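Local coordinates for thioredoxin-like protein (Bacteroides caccae ATCC 43185, PDB 4YOD) that probably acts as a thiol-disulfide oxidoreductase of the thioredoxin-like family, although its biological substrate is not known, at residues Q166-L169 against Y170-N173; G239-K243 against F244-E248. One frame throughout, in Å; residues are numbered along the deposited sequence.

Interaction 1 of 2, residues Q166-L169 against Y170-N173; sequences QGSL and YQLN
The backbone N of Gln171 is the donor on which two oxygens of Ser168 converge. The stronger of its bonds goes to Ser168 O at 3.1 Å with an N-H...O angle of 142°, and the donor lies well above the carbonyl plane instead of on a lone pair. A second, weak bond reaches Ser168 OG, 3.3 Å from Gln171 N. What puts the hydroxyl there is its first torsion: with chi1 80°, OG sits between the backbone N and the carbonyl carbon and leans over the turn. The side chain of Gln171 returns the favour. Its chain, extended beyond CG, runs back alongside Ser168, passes close to the hydroxyl (Gln171 CD to Ser168 OG 3.3 Å), and brings OE1 within 3.1 Å of Ser168 N, again a weak and bent bond. The amide is thereby tied at one end while the side chain remains exposed. One residue on, Leu172 N bonds Leu169 O at 3.2 Å, and the 159° angle makes this the straightest link of the four. Two successive i to i+3 bonds thus wind the chain tightly as it leaves strand 166-168. Apolar groups mark another part of the turn: Leu169 CD2 comes obliquely to Tyr170 CE1 at 4.1 Å, while Leu169 and Leu172 both pack on Leu177 and Leu214 of the central sheet. The Tyr170 hydroxyl is bonded to Ala154 O. The side chains of Ser168 and Gln171 thus each accept, weakly, from the other's backbone N. Placed between a two-stranded hairpin and strand 176-181, such a turn is consistent with the N-terminal hairpin that precedes the first core strand in many TlpA-like members of the thioredoxin superfamily.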
loop_
_atom_site.group_PDB
_atom_site.type_symbol
_atom_site.label_atom_id
_atom_site.label_comp_id
_atom_site.label_asym_id
_atom_site.label_seq_id
_atom_site.Cartn_x
_atom_site.Cartn_y
_atom_site.Cartn_z
ATOM N N GLN A 166 1.834 -28.727 9.906
ATOM C CA GLN A 166 1.577 -27.328 10.220
ATOM C C GLN A 166 2.826 -26.615 10.746
ATOM O O GLN A 166 3.738 -27.240 11.290
ATOM C CB GLN A 166 0.420 -27.192 11.223
ATOM C CG GLN A 166 -0.936 -27.621 10.662
ATOM C CD GLN A 166 -2.093 -27.121 11.491
ATOM O OE1 GLN A 166 -2.130 -27.267 12.718
ATOM N NE2 GLN A 166 -3.079 -26.531 10.831
ATOM N N GLY A 167 2.839 -25.302 10.543
ATOM C CA GLY A 167 3.893 -24.400 10.977
ATOM C C GLY A 167 3.327 -23.012 11.165
ATOM O O GLY A 167 2.201 -22.739 10.737
ATOM N N SER A 168 4.097 -22.127 11.803
ATOM C CA SER A 168 3.673 -20.748 11.981
ATOM C C SER A 168 4.694 -19.800 11.334
ATOM O O SER A 168 5.864 -20.159 11.181
ATOM C CB SER A 168 3.465 -20.421 13.456
ATOM O OG SER A 168 4.677 -20.139 14.137
ATOM N N LEU A 169 4.247 -18.584 10.969
ATOM C CA LEU A 169 5.111 -17.573 10.370
ATOM C C LEU A 169 6.348 -17.306 11.236
ATOM O O LEU A 169 7.461 -17.329 10.724
ATOM C CB LEU A 169 4.328 -16.257 10.161
ATOM C CG LEU A 169 5.126 -15.029 9.711
ATOM C CD1 LEU A 169 5.685 -15.226 8.305
ATOM C CD2 LEU A 169 4.265 -13.782 9.758
ATOM N N TYR A 170 6.146 -17.098 12.541
ATOM C CA TYR A 170 7.221 -16.741 13.461
ATOM C C TYR A 170 8.165 -17.894 13.785
ATOM O O TYR A 170 9.262 -17.635 14.289
ATOM C CB TYR A 170 6.668 -16.122 14.750
ATOM C CG TYR A 170 6.423 -14.629 14.621
ATOM C CD1 TYR A 170 5.430 -14.133 13.783
ATOM C CD2 TYR A 170 7.191 -13.712 15.333
ATOM C CE1 TYR A 170 5.190 -12.767 13.671
ATOM C CE2 TYR A 170 6.970 -12.339 15.219
ATOM C CZ TYR A 170 5.951 -11.873 14.404
ATOM O OH TYR A 170 5.720 -10.522 14.282
ATOM N N GLN A 171 7.783 -19.137 13.443
ATOM C CA GLN A 171 8.617 -20.321 13.662
ATOM C C GLN A 171 9.673 -20.458 12.554
ATOM O O GLN A 171 10.598 -21.266 12.673
ATOM C CB GLN A 171 7.753 -21.585 13.760
ATOM C CG GLN A 171 7.294 -21.866 15.185
ATOM C CD GLN A 171 6.127 -22.818 15.286
ATOM O OE1 GLN A 171 5.595 -23.333 14.288
ATOM N NE2 GLN A 171 5.697 -23.068 16.515
ATOM N N LEU A 172 9.548 -19.661 11.491
ATOM C CA LEU A 172 10.502 -19.678 10.394
ATOM C C LEU A 172 11.670 -18.768 10.710
ATOM O O LEU A 172 11.486 -17.639 11.161
ATOM C CB LEU A 172 9.843 -19.297 9.071
ATOM C CG LEU A 172 8.786 -20.277 8.591
ATOM C CD1 LEU A 172 7.911 -19.644 7.524
ATOM C CD2 LEU A 172 9.415 -21.607 8.152
ATOM N N ASN A 173 12.876 -19.269 10.470
ATOM C CA ASN A 173 14.109 -18.573 10.800
ATOM C C ASN A 173 14.919 -18.269 9.557
ATOM O O ASN A 173 15.440 -19.191 8.917
ATOM C CB ASN A 173 14.933 -19.417 11.787
ATOM C CG ASN A 173 14.131 -19.872 12.984
ATOM O OD1 ASN A 173 13.471 -19.078 13.654
ATOM N ND2 ASN A 173 14.147 -21.168 13.261
#

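Interaction 2 of 2, residues G239-K243 against F244-E248; sequences GYDKK and FTIKE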
loop_
_atom_site.group_PDB
_atom_site.type_symbol
_atom_site.label_atom_id
_atom_site.label_comp_id
_atom_site.label_asym_id
_atom_site.label_seq_id
_atom_site.Cartn_x
_atom_site.Cartn_y
_atom_site.Cartn_z
ATOM N N GLY A 239 1.859 -23.100 1.498
ATOM C CA GLY A 239 0.786 -23.451 2.420
ATOM C C GLY A 239 -0.575 -22.832 2.188
ATOM O O GLY A 239 -0.754 -21.966 1.327
ATOM N N TYR A 240 -1.558 -23.305 2.972
ATOM C CA TYR A 240 -2.915 -22.783 2.933
ATOM C C TYR A 240 -3.374 -22.511 4.357
ATOM O O TYR A 240 -2.752 -22.983 5.306
ATOM C CB TYR A 240 -3.879 -23.719 2.168
ATOM C CG TYR A 240 -4.124 -25.071 2.806
ATOM C CD1 TYR A 240 -3.340 -26.173 2.474
ATOM C CD2 TYR A 240 -5.185 -25.268 3.685
ATOM C CE1 TYR A 240 -3.576 -27.429 3.037
ATOM C CE2 TYR A 240 -5.431 -26.517 4.258
ATOM C CZ TYR A 240 -4.626 -27.597 3.929
ATOM O OH TYR A 240 -4.869 -28.830 4.489
ATOM N N ASP A 241 -4.435 -21.718 4.501
ATOM C CA ASP A 241 -5.037 -21.377 5.784
ATOM C C ASP A 241 -6.208 -22.322 6.039
ATOM O O ASP A 241 -7.311 -22.073 5.551
ATOM C CB ASP A 241 -5.492 -19.911 5.761
ATOM C CG ASP A 241 -5.796 -19.305 7.119
ATOM O OD1 ASP A 241 -5.891 -20.068 8.113
ATOM O OD2 ASP A 241 -5.923 -18.076 7.194
ATOM N N LYS A 242 -5.957 -23.424 6.778
ATOM C CA LYS A 242 -6.940 -24.486 7.054
ATOM C C LYS A 242 -8.264 -23.941 7.621
ATOM O O LYS A 242 -9.315 -24.271 7.080
ATOM C CB LYS A 242 -6.344 -25.543 8.008
ATOM C CG LYS A 242 -7.158 -26.825 8.133
ATOM C CD LYS A 242 -6.583 -27.743 9.212
ATOM C CE LYS A 242 -7.474 -28.929 9.509
ATOM N NZ LYS A 242 -7.435 -29.954 8.431
ATOM N N LYS A 243 -8.212 -23.097 8.670
ATOM C CA LYS A 243 -9.416 -22.563 9.314
ATOM C C LYS A 243 -9.831 -21.188 8.739
ATOM O O LYS A 243 -10.803 -20.606 9.222
ATOM C CB LYS A 243 -9.224 -22.477 10.839
ATOM C CG LYS A 243 -8.955 -23.828 11.522
ATOM C CD LYS A 243 -9.198 -23.799 13.045
ATOM C CE LYS A 243 -8.091 -23.150 13.857
ATOM N NZ LYS A 243 -6.886 -24.017 13.959
ATOM N N PHE A 244 -9.129 -20.692 7.686
ATOM C CA PHE A 244 -9.413 -19.417 7.000
ATOM C C PHE A 244 -9.410 -18.230 8.001
ATOM O O PHE A 244 -10.216 -17.304 7.891
ATOM C CB PHE A 244 -10.740 -19.474 6.189
ATOM C CG PHE A 244 -11.114 -20.842 5.639
ATOM C CD1 PHE A 244 -10.379 -21.424 4.610
ATOM C CD2 PHE A 244 -12.202 -21.543 6.150
ATOM C CE1 PHE A 244 -10.706 -22.699 4.126
ATOM C CE2 PHE A 244 -12.541 -22.807 5.652
ATOM C CZ PHE A 244 -11.795 -23.376 4.642
ATOM N N THR A 245 -8.453 -18.261 8.946
ATOM C CA THR A 245 -8.258 -17.287 10.028
ATOM C C THR A 245 -7.842 -15.899 9.495
ATOM O O THR A 245 -8.320 -14.893 10.016
ATOM C CB THR A 245 -7.218 -17.844 11.014
ATOM O OG1 THR A 245 -7.604 -19.174 11.351
ATOM C CG2 THR A 245 -7.092 -17.008 12.289
ATOM N N ILE A 246 -6.952 -15.845 8.481
ATOM C CA ILE A 246 -6.493 -14.583 7.889
ATOM C C ILE A 246 -7.692 -13.832 7.332
ATOM O O ILE A 246 -7.871 -12.648 7.646
ATOM C CB ILE A 246 -5.406 -14.804 6.812
ATOM C CG1 ILE A 246 -4.118 -15.377 7.437
ATOM C CG2 ILE A 246 -5.140 -13.493 6.027
ATOM C CD1 ILE A 246 -3.147 -16.083 6.438
ATOM N N LYS A 247 -8.529 -14.546 6.542
ATOM C CA LYS A 247 -9.728 -14.023 5.892
ATOM C C LYS A 247 -10.794 -13.650 6.933
ATOM O O LYS A 247 -11.271 -12.515 6.914
ATOM C CB LYS A 247 -10.277 -15.059 4.888
ATOM C CG LYS A 247 -11.369 -14.553 3.960
ATOM C CD LYS A 247 -12.034 -15.717 3.232
ATOM C CE LYS A 247 -12.705 -15.307 1.944
ATOM N NZ LYS A 247 -13.930 -14.498 2.173
ATOM N N GLU A 248 -11.137 -14.580 7.850
ATOM C CA GLU A 248 -12.189 -14.373 8.865
ATOM C C GLU A 248 -11.863 -13.254 9.849
ATOM O O GLU A 248 -12.740 -12.454 10.154
ATOM C CB GLU A 248 -12.466 -15.663 9.641
ATOM C CG GLU A 248 -13.479 -16.567 8.967
ATOM C CD GLU A 248 -13.956 -17.713 9.838
ATOM O OE1 GLU A 248 -13.267 -18.758 9.871
ATOM O OE2 GLU A 248 -15.015 -17.566 10.494
HETATM O O HOH W 1 -7.745 -17.149 5.451
#
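Asp241 turns its carboxylate onto the first turn of helix 245-249, with CG anti to its own backbone N (chi1 -164°). OD2 uses its syn lone pair to accept from Ile246 N at 2.8 Å, nearly straight at 170°, whereas the bond from Thr245 N to OD1 is weak at 3.2 Å. A water extends the grip: it donates to Asp241 OD2 at 2.7 Å and accepts from Lys247 N at 2.9 Å. Three successive amides at the helix start are therefore served by one buried carboxylate, whose negative charge the helix dipole would probably favour. Ile246 CG1 lies 3.3 Å from OD2, which makes this the tight part. The intervening chain is a type I beta turn, closed by Phe244 N to Asp241 O at 3.1 Å, and Phe244 takes the N-cap position. The ring of Phe244 folds back over the turn, its face centred on Lys242 O, 3.5 Å from the ring plane. Replacing it by an alanine would probably uncover that carbonyl and open a gap toward Leu222. The solvent side is looser: Lys242, Lys243 and Lys247 are exposed, and the chains of Lys242 and Lys247 end far from the opposing segment. The turn links strand 237-240, paired with strand 211-217, to helix 245-249; Phe244 rests against helix 222-228, and Ile246 touches Phe157 and Tyr252.

In the fold
Interaction 1 precedes interaction 2 along the chain, and their centres lie about 15 Å apart on the same side of the chain's centre. Residues 166-173 lead from the two-stranded hairpin into strand 176-181, in the middle of the five-stranded sheet; residues 239-248 leave strand 237-240, at one edge of that sheet, for helix 245-249. Strand 158-160 connects the two: the Thr160 hydroxyl accepts from Gln166 NE2, and Thr160 pairs by backbone with Tyr240. The segments also meet directly, Gln166 NE2 packing 4.0 Å from Lys242 CD. The hairpin thus borders the edge strand, joining both turns to one flank of the thioredoxin-like domain.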